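Local coordinates for octenoyl-CoA reductase/carboxylase (Streptomyces sp., PDB 4A0S), which carries out the reductive carboxylation of 2-octenoyl-CoA, with NADP as cofactor, to supply an extender unit for cinnabaramide polyketide biosynthesis, at residues A189-E194 against D434-L439; W227-G232 against A259-L264; I238-N243 against N372-S377. One frame throughout, in Å; residues are numbered along the deposited sequence.

In the fold
All three contacts are largely buried and meet mainly through apolar atoms, and none has a hydrogen bond between its segments; their settings differ. Contacts 2 and 3 belong to the Rossmann domain and share one element, helix 232-243: its start holds the cofactor phosphate in contact 2, its last turns pack on helix 365-376 in contact 3, and Ile238 touches both Ala229 and Val261. Contact 3 reaches the subunit interface, where a partly exposed asparagine binds a neighbouring subunit. Contact 1, away from cofactor and substrate, packs the C-terminal tail on a loop; Pro438 and Leu439 of that tail touch 259-264, and His190 abuts the backbone of 372-377.

Contact 1: A189-E194 against D434-L439; sequences AHLTWE and DRLNPL
The His190 ring is swung between its own backbone N and carbonyl carbon (chi1 63°), while Leu436 sets CG beside its backbone N and extends from there (chi1 -67°, chi2 171°), which brings its two methyls to the ring's edge. CD2 of Leu436 lies 3.7 Å from His190 CD2 and 3.8 Å from His190 NE2, and Leu436 CD1, in the plane of the imidazole, is 3.8 Å from His190 CD2. Leu191 completes the cluster in two ways. Its CG sits 3.6 Å above one face of the His190 ring, displaced toward the rim, and its CD2 meets Leu436 CD2 at 4.0 Å. Replacing Leu436 by an alanine removes both methyls and would probably open a gap at the imidazole edge and leave Leu191 CD2 without its apolar partner. Leu427 and Leu431 of helix 425-431 also touch His190. The contact fastens the tail, which follows the last strand 408-412, onto the loop leading into helix 193-197. Dispersion and shape carry the meeting of the two segments, while hydrogen bonds from Arg428 to His190 O and from Asn437 ND2 to Glu195 probably help fix its surroundings.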
loop_
_atom_site.group_PDB
_atom_site.type_symbol
_atom_site.label_atom_id
_atom_site.label_comp_id
_atom_site.label_asym_id
_atom_site.label_seq_id
_atom_site.Cartn_x
_atom_site.Cartn_y
_atom_site.Cartn_z
ATOM N N ALA A 189 18.105 -23.141 14.446
ATOM C CA ALA A 189 19.055 -24.153 14.926
ATOM C C ALA A 189 19.500 -23.988 16.401
ATOM O O ALA A 189 19.823 -24.966 17.078
ATOM C CB ALA A 189 20.257 -24.220 13.996
ATOM N N HIS A 190 19.506 -22.757 16.893
ATOM C CA HIS A 190 20.033 -22.475 18.209
ATOM C C HIS A 190 18.994 -22.708 19.293
ATOM O O HIS A 190 19.262 -22.478 20.460
ATOM C CB HIS A 190 20.465 -21.023 18.258
ATOM C CG HIS A 190 19.327 -20.072 18.062
ATOM N ND1 HIS A 190 18.794 -19.799 16.819
ATOM C CD2 HIS A 190 18.593 -19.366 18.952
ATOM C CE1 HIS A 190 17.800 -18.942 16.950
ATOM N NE2 HIS A 190 17.660 -18.657 18.233
ATOM N N LEU A 191 17.802 -23.138 18.896
ATOM C CA LEU A 191 16.708 -23.292 19.829
ATOM C C LEU A 191 16.505 -24.743 20.192
ATOM O O LEU A 191 16.736 -25.618 19.377
ATOM C CB LEU A 191 15.424 -22.784 19.209
ATOM C CG LEU A 191 15.324 -21.275 18.977
ATOM C CD1 LEU A 191 13.959 -20.978 18.423
ATOM C CD2 LEU A 191 15.604 -20.461 20.241
ATOM N N THR A 192 16.020 -24.983 21.397
ATOM C CA THR A 192 15.613 -26.309 21.782
ATOM C C THR A 192 14.290 -26.589 21.080
ATOM O O THR A 192 13.649 -25.673 20.546
ATOM C CB THR A 192 15.400 -26.413 23.298
ATOM O OG1 THR A 192 14.287 -25.597 23.668
ATOM C CG2 THR A 192 16.635 -25.969 24.063
ATOM N N TRP A 193 13.862 -27.842 21.094
ATOM C CA TRP A 193 12.607 -28.216 20.461
ATOM C C TRP A 193 11.444 -27.409 20.995
ATOM O O TRP A 193 10.671 -26.814 20.223
ATOM C CB TRP A 193 12.329 -29.694 20.655
ATOM C CG TRP A 193 13.317 -30.548 20.018
ATOM C CD1 TRP A 193 14.221 -31.353 20.646
ATOM C CD2 TRP A 193 13.556 -30.693 18.610
ATOM N NE1 TRP A 193 14.988 -32.003 19.726
ATOM C CE2 TRP A 193 14.607 -31.618 18.465
ATOM C CE3 TRP A 193 12.973 -30.141 17.454
ATOM C CZ2 TRP A 193 15.087 -32.016 17.210
ATOM C CZ3 TRP A 193 13.449 -30.532 16.212
ATOM C CH2 TRP A 193 14.506 -31.447 16.098
ATOM N N GLU A 194 11.331 -27.382 22.321
ATOM C CA GLU A 194 10.230 -26.704 22.969
ATOM C C GLU A 194 10.286 -25.189 22.704
ATOM O O GLU A 194 9.256 -24.540 22.503
ATOM C CB GLU A 194 10.184 -27.034 24.467
ATOM C CG GLU A 194 11.461 -26.683 25.225
ATOM C CD GLU A 194 12.520 -27.780 25.188
ATOM O OE1 GLU A 194 12.533 -28.628 24.264
ATOM O OE2 GLU A 194 13.358 -27.775 26.114
ATOM N N ASP A 434 19.569 -17.289 28.438
ATOM C CA ASP A 434 18.685 -16.389 29.191
ATOM C C ASP A 434 18.000 -15.361 28.312
ATOM O O ASP A 434 16.810 -15.070 28.498
ATOM C CB ASP A 434 19.432 -15.715 30.352
ATOM C CG ASP A 434 19.829 -16.706 31.433
ATOM O OD1 ASP A 434 19.236 -17.810 31.470
ATOM O OD2 ASP A 434 20.744 -16.394 32.230
ATOM N N ARG A 435 18.735 -14.821 27.346
ATOM C CA ARG A 435 18.126 -13.946 26.358
ATOM C C ARG A 435 17.043 -14.715 25.603
ATOM O O ARG A 435 16.005 -14.157 25.254
ATOM C CB ARG A 435 19.164 -13.371 25.387
ATOM C CG ARG A 435 18.560 -12.962 24.005
ATOM C CD ARG A 435 19.066 -11.637 23.464
ATOM N NE ARG A 435 18.352 -11.228 22.243
ATOM C CZ ARG A 435 17.118 -10.715 22.209
ATOM N NH1 ARG A 435 16.410 -10.553 23.327
ATOM N NH2 ARG A 435 16.578 -10.365 21.048
ATOM N N LEU A 436 17.296 -15.996 25.356
ATOM C CA LEU A 436 16.364 -16.831 24.622
ATOM C C LEU A 436 15.158 -17.236 25.450
ATOM O O LEU A 436 14.155 -17.658 24.901
ATOM C CB LEU A 436 17.060 -18.074 24.083
ATOM C CG LEU A 436 18.105 -17.792 23.011
ATOM C CD1 LEU A 436 18.869 -19.046 22.707
ATOM C CD2 LEU A 436 17.446 -17.217 21.742
ATOM N N ASN A 437 15.241 -17.106 26.767
ATOM C CA ASN A 437 14.122 -17.502 27.616
ATOM C C ASN A 437 13.798 -16.443 28.629
ATOM O O ASN A 437 13.911 -16.704 29.825
ATOM C CB ASN A 437 14.435 -18.808 28.343
ATOM C CG ASN A 437 14.497 -19.982 27.409
ATOM O OD1 ASN A 437 13.478 -20.605 27.122
ATOM N ND2 ASN A 437 15.690 -20.298 26.937
ATOM N N PRO A 438 13.375 -15.246 28.160
ATOM C CA PRO A 438 13.052 -14.148 29.057
ATOM C C PRO A 438 11.964 -14.533 30.047
ATOM O O PRO A 438 11.946 -14.045 31.178
ATOM C CB PRO A 438 12.539 -13.063 28.111
ATOM C CG PRO A 438 12.152 -13.782 26.861
ATOM C CD PRO A 438 13.148 -14.877 26.752
ATOM N N LEU A 439 11.074 -15.424 29.622
ATOM C CA LEU A 439 9.934 -15.801 30.446
ATOM C C LEU A 439 10.135 -17.066 31.267
ATOM O O LEU A 439 9.186 -17.545 31.886
ATOM C CB LEU A 439 8.679 -15.925 29.584
ATOM C CG LEU A 439 8.253 -14.646 28.854
ATOM C CD1 LEU A 439 6.977 -14.907 28.095
ATOM C CD2 LEU A 439 8.086 -13.441 29.814
#

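Contact 2: W227-G232 against A259-L264; sequences WGASGG and AAVRAL. With NAP (NADP nicotinamide-adenine-dinucleotide phosphate), chain F.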
loop_
_atom_site.group_PDB
_atom_site.type_symbol
_atom_site.label_atom_id
_atom_site.label_comp_id
_atom_site.label_asym_id
_atom_site.label_seq_id
_atom_site.Cartn_x
_atom_site.Cartn_y
_atom_site.Cartn_z
ATOM N N TRP A 227 -2.861 -5.273 23.960
ATOM C CA TRP A 227 -3.733 -5.936 24.914
ATOM C C TRP A 227 -3.240 -7.329 25.258
ATOM O O TRP A 227 -2.495 -7.943 24.486
ATOM C CB TRP A 227 -5.128 -6.041 24.338
ATOM C CG TRP A 227 -5.801 -4.744 24.230
ATOM C CD1 TRP A 227 -6.025 -4.028 23.086
ATOM C CD2 TRP A 227 -6.339 -3.974 25.299
ATOM N NE1 TRP A 227 -6.671 -2.866 23.377
ATOM C CE2 TRP A 227 -6.890 -2.805 24.730
ATOM C CE3 TRP A 227 -6.428 -4.161 26.688
ATOM C CZ2 TRP A 227 -7.519 -1.818 25.500
ATOM C CZ3 TRP A 227 -7.050 -3.185 27.453
ATOM C CH2 TRP A 227 -7.592 -2.027 26.856
ATOM N N GLY A 228 -3.685 -7.838 26.410
ATOM C CA GLY A 228 -3.327 -9.188 26.839
ATOM C C GLY A 228 -1.868 -9.453 26.549
ATOM O O GLY A 228 -1.512 -10.498 25.988
ATOM N N ALA A 229 -1.024 -8.498 26.943
ATOM C CA ALA A 229 0.334 -8.410 26.413
ATOM C C ALA A 229 1.280 -9.510 26.886
ATOM O O ALA A 229 2.270 -9.788 26.231
ATOM C CB ALA A 229 0.929 -7.045 26.700
ATOM N N SER A 230 0.992 -10.116 28.031
ATOM C CA SER A 230 1.908 -11.110 28.600
ATOM C C SER A 230 1.673 -12.510 28.050
ATOM O O SER A 230 2.485 -13.424 28.285
ATOM C CB SER A 230 1.786 -11.144 30.130
ATOM O OG SER A 230 0.518 -11.651 30.497
ATOM N N GLY A 231 0.573 -12.678 27.314
ATOM C CA GLY A 231 0.236 -13.986 26.732
ATOM C C GLY A 231 1.048 -14.334 25.497
ATOM O O GLY A 231 2.037 -13.676 25.201
ATOM N N GLY A 232 0.621 -15.384 24.791
ATOM C CA GLY A 232 1.334 -15.895 23.633
ATOM C C GLY A 232 1.483 -14.848 22.539
ATOM O O GLY A 232 2.586 -14.562 22.093
ATOM N N ALA A 259 5.237 -8.172 35.137
ATOM C CA ALA A 259 6.597 -8.675 35.267
ATOM C C ALA A 259 6.994 -9.401 33.982
ATOM O O ALA A 259 8.104 -9.217 33.470
ATOM C CB ALA A 259 6.712 -9.566 36.465
ATOM N N ALA A 260 6.074 -10.209 33.457
ATOM C CA ALA A 260 6.311 -10.948 32.214
ATOM C C ALA A 260 6.642 -10.013 31.058
ATOM O O ALA A 260 7.648 -10.201 30.362
ATOM C CB ALA A 260 5.100 -11.798 31.884
ATOM N N VAL A 261 5.821 -8.990 30.861
ATOM C CA VAL A 261 6.058 -8.061 29.744
ATOM C C VAL A 261 7.308 -7.202 29.975
ATOM O O VAL A 261 7.977 -6.809 29.024
ATOM C CB VAL A 261 4.842 -7.154 29.417
ATOM C CG1 VAL A 261 3.622 -7.979 29.043
ATOM C CG2 VAL A 261 4.511 -6.224 30.577
ATOM N N ARG A 262 7.638 -6.918 31.228
ATOM C CA ARG A 262 8.858 -6.157 31.478
ATOM C C ARG A 262 10.061 -7.009 31.144
ATOM O O ARG A 262 11.041 -6.514 30.607
ATOM C CB ARG A 262 8.916 -5.669 32.918
ATOM C CG ARG A 262 7.892 -4.639 33.190
ATOM C CD ARG A 262 8.075 -4.012 34.542
ATOM N NE ARG A 262 7.175 -2.881 34.628
ATOM C CZ ARG A 262 7.436 -1.682 34.119
ATOM N NH1 ARG A 262 8.588 -1.452 33.507
ATOM N NH2 ARG A 262 6.536 -0.711 34.221
ATOM N N ALA A 263 9.964 -8.311 31.428
ATOM C CA ALA A 263 11.042 -9.252 31.123
ATOM C C ALA A 263 11.288 -9.362 29.622
ATOM O O ALA A 263 12.384 -9.733 29.186
ATOM C CB ALA A 263 10.736 -10.625 31.725
ATOM N N LEU A 264 10.257 -9.046 28.836
ATOM C CA LEU A 264 10.379 -8.933 27.388
ATOM C C LEU A 264 10.823 -7.532 26.956
ATOM O O LEU A 264 10.911 -7.235 25.761
ATOM C CB LEU A 264 9.042 -9.272 26.732
ATOM C CG LEU A 264 8.495 -10.674 27.007
ATOM C CD1 LEU A 264 7.040 -10.733 26.579
ATOM C CD2 LEU A 264 9.283 -11.727 26.287
HETATM P PA NAP F . -2.943 -16.349 25.823
HETATM O O1A NAP F . -1.445 -16.831 25.761
HETATM O O2A NAP F . -3.815 -16.997 26.856
HETATM O O5B NAP F . -2.885 -14.837 26.101
HETATM C C5B NAP F . -4.110 -14.133 26.064
HETATM C C4B NAP F . -3.932 -12.906 26.944
HETATM O O4B NAP F . -5.168 -12.185 26.851
HETATM C C3B NAP F . -3.712 -13.252 28.432
HETATM O O3B NAP F . -2.394 -12.843 28.732
HETATM C C2B NAP F . -4.636 -12.304 29.182
HETATM O O2B NAP F . -4.012 -11.050 29.454
HETATM C C1B NAP F . -5.747 -12.051 28.227
HETATM N N9A NAP F . -6.751 -13.132 28.392
HETATM C C8A NAP F . -6.569 -14.420 28.729
HETATM N N7A NAP F . -7.739 -15.071 28.729
HETATM C C5A NAP F . -8.654 -14.174 28.388
HETATM C C6A NAP F . -10.017 -14.251 28.251
HETATM N N6A NAP F . -10.637 -15.415 28.440
HETATM N N1A NAP F . -10.673 -13.158 27.894
HETATM C C2A NAP F . -10.042 -12.009 27.667
HETATM N N3A NAP F . -8.742 -11.883 27.813
HETATM C C4A NAP F . -8.036 -12.960 28.168
HETATM O O3 NAP F . -3.644 -16.517 24.393
HETATM P PN NAP F . -2.991 -15.998 23.019
HETATM O O1N NAP F . -2.242 -17.278 22.506
HETATM O O2N NAP F . -2.215 -14.713 23.149
HETATM O O5D NAP F . -4.348 -15.838 22.194
HETATM C C5D NAP F . -5.164 -14.736 22.579
HETATM C C4D NAP F . -6.343 -14.774 21.649
HETATM O O4D NAP F . -5.796 -14.678 20.288
HETATM C C3D NAP F . -7.104 -16.100 21.690
HETATM O O3D NAP F . -8.482 -15.691 21.569
HETATM C C2D NAP F . -6.634 -16.839 20.456
HETATM O O2D NAP F . -7.643 -17.751 19.962
HETATM C C1D NAP F . -6.544 -15.656 19.511
HETATM N N1N NAP F . -5.520 -15.982 18.547
HETATM C C2N NAP F . -5.836 -15.799 17.218
HETATM C C3N NAP F . -4.850 -16.103 16.323
HETATM C C7N NAP F . -5.196 -15.920 14.897
HETATM O O7N NAP F . -6.267 -15.415 14.543
HETATM N N7N NAP F . -4.278 -16.389 14.095
HETATM C C4N NAP F . -3.591 -16.570 16.715
HETATM C C5N NAP F . -3.256 -16.744 18.046
HETATM C C6N NAP F . -4.237 -16.437 18.975
HETATM P P2B NAP F . -4.737 -10.157 30.579
HETATM O O1X NAP F . -3.475 -9.163 30.851
HETATM O O2X NAP F . -5.975 -9.337 29.953
HETATM O O3X NAP F . -5.043 -11.185 31.642
#
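The glycine-rich loop of the Rossmann fold, joining strand 223-226 to helix 232-243, is backed here by helix 255-263, which follows the next strand of the sheet. Ser230 and Val261 bring their CA atoms within 5.3 Å. The CG1 methyl of Val261, placed beside its own backbone N (chi1 -60°), presses on the peptide between Ala229 and Ser230, 3.5 Å from Ser230 N, and also meets Ala229 CB at 3.7 Å. From the preceding residue of the helix, Ala260 CB touches Ser230 CB at 3.8 Å. From Gly228 to Gly231 the loop makes a type I beta turn with NADP on its other flank. A CB on Gly228 would collide with the ribose ring oxygen O4B, one on Gly231 with the 5' bridging oxygen O5B, and the positive phi of Gly228 also suits glycine. Gly232 N gives a nearly straight bond to O1A of the adenosine-side phosphate (2.7 Å, 167°), at the start of helix 232-243, whose dipole would probably favour the anion. Lys257 and Ser253 add further bonds to NADP. Small apolar groups hold the back of the loop, while its glycines make room for the adenosine ribose and its 5' oxygen, and Gly232 N-H binds the phosphate.

Contact 3: I238-N243 against N372-S377; sequences IQFVKN and NRLFES
Leu374 reaches across from helix 365-376 with its two methyls parted between two residues of helix 232-243, Phe240 and Asn243, which lie one turn apart. The tight half is at Phe240. Leu374 CD1 meets one corner of the phenyl ring obliquely, 3.6 Å from Phe240 CE1 and 3.9 Å from Phe240 CD1. Helix 200-210 closes in on this half: Tyr207 meets the Phe240 ring edge-to-face and also touches Leu374, and Ala206 packs on the phenyl as well. Phe375 points its ring into the same region as a looser neighbour, its CE2 4.9 Å from Phe240 CZ.

The other half is more open and more polar. Asn243, partly exposed, turns its amide away from its own backbone N (chi1 -170°), which carries ND2 over to 3.7 Å from Leu374 CD2. That meeting is van der Waals contact; the amide's hydrogen bond goes to Gln220 OE1 of the second subunit. The same Gln220 of that subunit gives its NE2 to Phe240 O and packs on Leu374, so one amide from across the interface bonds both a backbone carbonyl and a side chain of the last turn of helix 232-243.

The nearest CA atoms, those of Phe240 and Leu374, are 8.9 Å apart, and the side chains bridge this distance. Helix 232-243 follows strand 223-226, the first of the Rossmann sheet, and helix 365-376 follows strand 356-359, the outermost strand on one side of the sheet within this chain; helices packed together beside a parallel sheet in this way are consistent with the Rossmann-type nucleotide-binding domain of the medium-chain dehydrogenase/reductase family, to which this chain's sequence belongs.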
loop_
_atom_site.group_PDB
_atom_site.type_symbol
_atom_site.label_atom_id
_atom_site.label_comp_id
_atom_site.label_asym_id
_atom_site.label_seq_id
_atom_site.Cartn_x
_atom_site.Cartn_y
_atom_site.Cartn_z
ATOM N N ILE A 238 5.091 -7.682 21.539
ATOM C CA ILE A 238 6.069 -6.828 22.224
ATOM C C ILE A 238 7.418 -6.840 21.515
ATOM O O ILE A 238 8.037 -5.799 21.313
ATOM C CB ILE A 238 6.268 -7.263 23.697
ATOM C CG1 ILE A 238 5.060 -6.845 24.523
ATOM C CG2 ILE A 238 7.578 -6.683 24.270
ATOM C CD1 ILE A 238 4.892 -7.659 25.799
ATOM N N GLN A 239 7.867 -8.027 21.138
ATOM C CA GLN A 239 9.180 -8.164 20.546
ATOM C C GLN A 239 9.243 -7.571 19.156
ATOM O O GLN A 239 10.222 -6.908 18.809
ATOM C CB GLN A 239 9.573 -9.617 20.518
ATOM C CG GLN A 239 9.732 -10.185 21.899
ATOM C CD GLN A 239 10.412 -11.498 21.821
ATOM O OE1 GLN A 239 11.588 -11.569 21.471
ATOM N NE2 GLN A 239 9.664 -12.559 22.052
ATOM N N PHE A 240 8.202 -7.796 18.369
ATOM C CA PHE A 240 8.147 -7.207 17.041
ATOM C C PHE A 240 8.076 -5.685 17.132
ATOM O O PHE A 240 8.715 -4.993 16.343
ATOM C CB PHE A 240 6.969 -7.738 16.257
ATOM C CG PHE A 240 7.084 -9.183 15.937
ATOM C CD1 PHE A 240 8.282 -9.710 15.456
ATOM C CD2 PHE A 240 6.008 -10.031 16.129
ATOM C CE1 PHE A 240 8.391 -11.083 15.163
ATOM C CE2 PHE A 240 6.117 -11.385 15.844
ATOM C CZ PHE A 240 7.302 -11.901 15.351
ATOM N N VAL A 241 7.328 -5.179 18.103
ATOM C CA VAL A 241 7.225 -3.735 18.277
ATOM C C VAL A 241 8.606 -3.184 18.625
ATOM O O VAL A 241 9.141 -2.283 17.959
ATOM C CB VAL A 241 6.174 -3.360 19.322
ATOM C CG1 VAL A 241 6.187 -1.835 19.554
ATOM C CG2 VAL A 241 4.781 -3.807 18.848
ATOM N N LYS A 242 9.217 -3.774 19.635
ATOM C CA LYS A 242 10.520 -3.317 20.082
ATOM C C LYS A 242 11.531 -3.466 18.960
ATOM O O LYS A 242 12.208 -2.510 18.612
ATOM C CB LYS A 242 10.958 -4.096 21.305
ATOM C CG LYS A 242 10.213 -3.676 22.564
ATOM C CD LYS A 242 10.707 -4.441 23.784
ATOM C CE LYS A 242 12.190 -4.118 24.062
ATOM N NZ LYS A 242 12.414 -2.662 24.425
ATOM N N ASN A 243 11.594 -4.661 18.372
ATOM C CA ASN A 243 12.565 -4.922 17.322
ATOM C C ASN A 243 12.364 -4.014 16.122
ATOM O O ASN A 243 13.325 -3.693 15.413
ATOM C CB ASN A 243 12.561 -6.383 16.886
ATOM C CG ASN A 243 13.732 -6.721 15.975
ATOM O OD1 ASN A 243 14.897 -6.566 16.358
ATOM N ND2 ASN A 243 13.430 -7.194 14.766
ATOM N N ASN A 372 10.329 -16.465 11.143
ATOM C CA ASN A 372 11.390 -17.423 11.414
ATOM C C ASN A 372 12.761 -16.772 11.280
ATOM O O ASN A 372 13.648 -17.038 12.076
ATOM C CB ASN A 372 11.273 -18.624 10.474
ATOM C CG ASN A 372 11.986 -19.835 11.002
ATOM O OD1 ASN A 372 12.045 -20.055 12.215
ATOM N ND2 ASN A 372 12.515 -20.640 10.105
ATOM N N ARG A 373 12.914 -15.892 10.296
ATOM C CA ARG A 373 14.168 -15.179 10.108
ATOM C C ARG A 373 14.521 -14.321 11.301
ATOM O O ARG A 373 15.687 -14.172 11.635
ATOM C CB ARG A 373 14.112 -14.315 8.861
ATOM C CG ARG A 373 14.260 -15.133 7.640
ATOM C CD ARG A 373 13.837 -14.347 6.449
ATOM N NE ARG A 373 14.166 -15.085 5.244
ATOM C CZ ARG A 373 13.981 -14.621 4.012
ATOM N NH1 ARG A 373 13.438 -13.424 3.810
ATOM N NH2 ARG A 373 14.321 -15.374 2.982
ATOM N N LEU A 374 13.504 -13.754 11.937
ATOM C CA LEU A 374 13.747 -12.919 13.101
ATOM C C LEU A 374 14.138 -13.777 14.295
ATOM O O LEU A 374 14.869 -13.338 15.163
ATOM C CB LEU A 374 12.523 -12.089 13.413
ATOM C CG LEU A 374 12.246 -11.004 12.365
ATOM C CD1 LEU A 374 10.913 -10.316 12.653
ATOM C CD2 LEU A 374 13.381 -9.984 12.315
ATOM N N PHE A 375 13.621 -15.006 14.348
ATOM C CA PHE A 375 14.060 -15.935 15.387
ATOM C C PHE A 375 15.473 -16.396 15.113
ATOM O O PHE A 375 16.297 -16.481 16.027
ATOM C CB PHE A 375 13.118 -17.130 15.483
ATOM C CG PHE A 375 11.897 -16.834 16.262
ATOM C CD1 PHE A 375 11.903 -16.958 17.648
ATOM C CD2 PHE A 375 10.754 -16.367 15.632
ATOM C CE1 PHE A 375 10.767 -16.656 18.390
ATOM C CE2 PHE A 375 9.604 -16.063 16.373
ATOM C CZ PHE A 375 9.618 -16.209 17.752
ATOM N N GLU A 376 15.742 -16.647 13.832
ATOM C CA GLU A 376 17.017 -17.172 13.365
ATOM C C GLU A 376 18.180 -16.259 13.725
ATOM O O GLU A 376 19.260 -16.744 14.052
ATOM C CB GLU A 376 16.978 -17.413 11.857
ATOM C CG GLU A 376 16.324 -18.729 11.472
ATOM C CD GLU A 376 16.181 -18.866 9.973
ATOM O OE1 GLU A 376 16.266 -17.838 9.279
ATOM O OE2 GLU A 376 16.014 -20.000 9.488
ATOM N N SER A 377 17.940 -14.947 13.672
ATOM C CA SER A 377 18.949 -13.941 14.005
ATOM C C SER A 377 18.997 -13.658 15.506
ATOM O O SER A 377 19.918 -12.989 15.991
ATOM C CB SER A 377 18.607 -12.642 13.295
ATOM O OG SER A 377 17.416 -12.113 13.839
#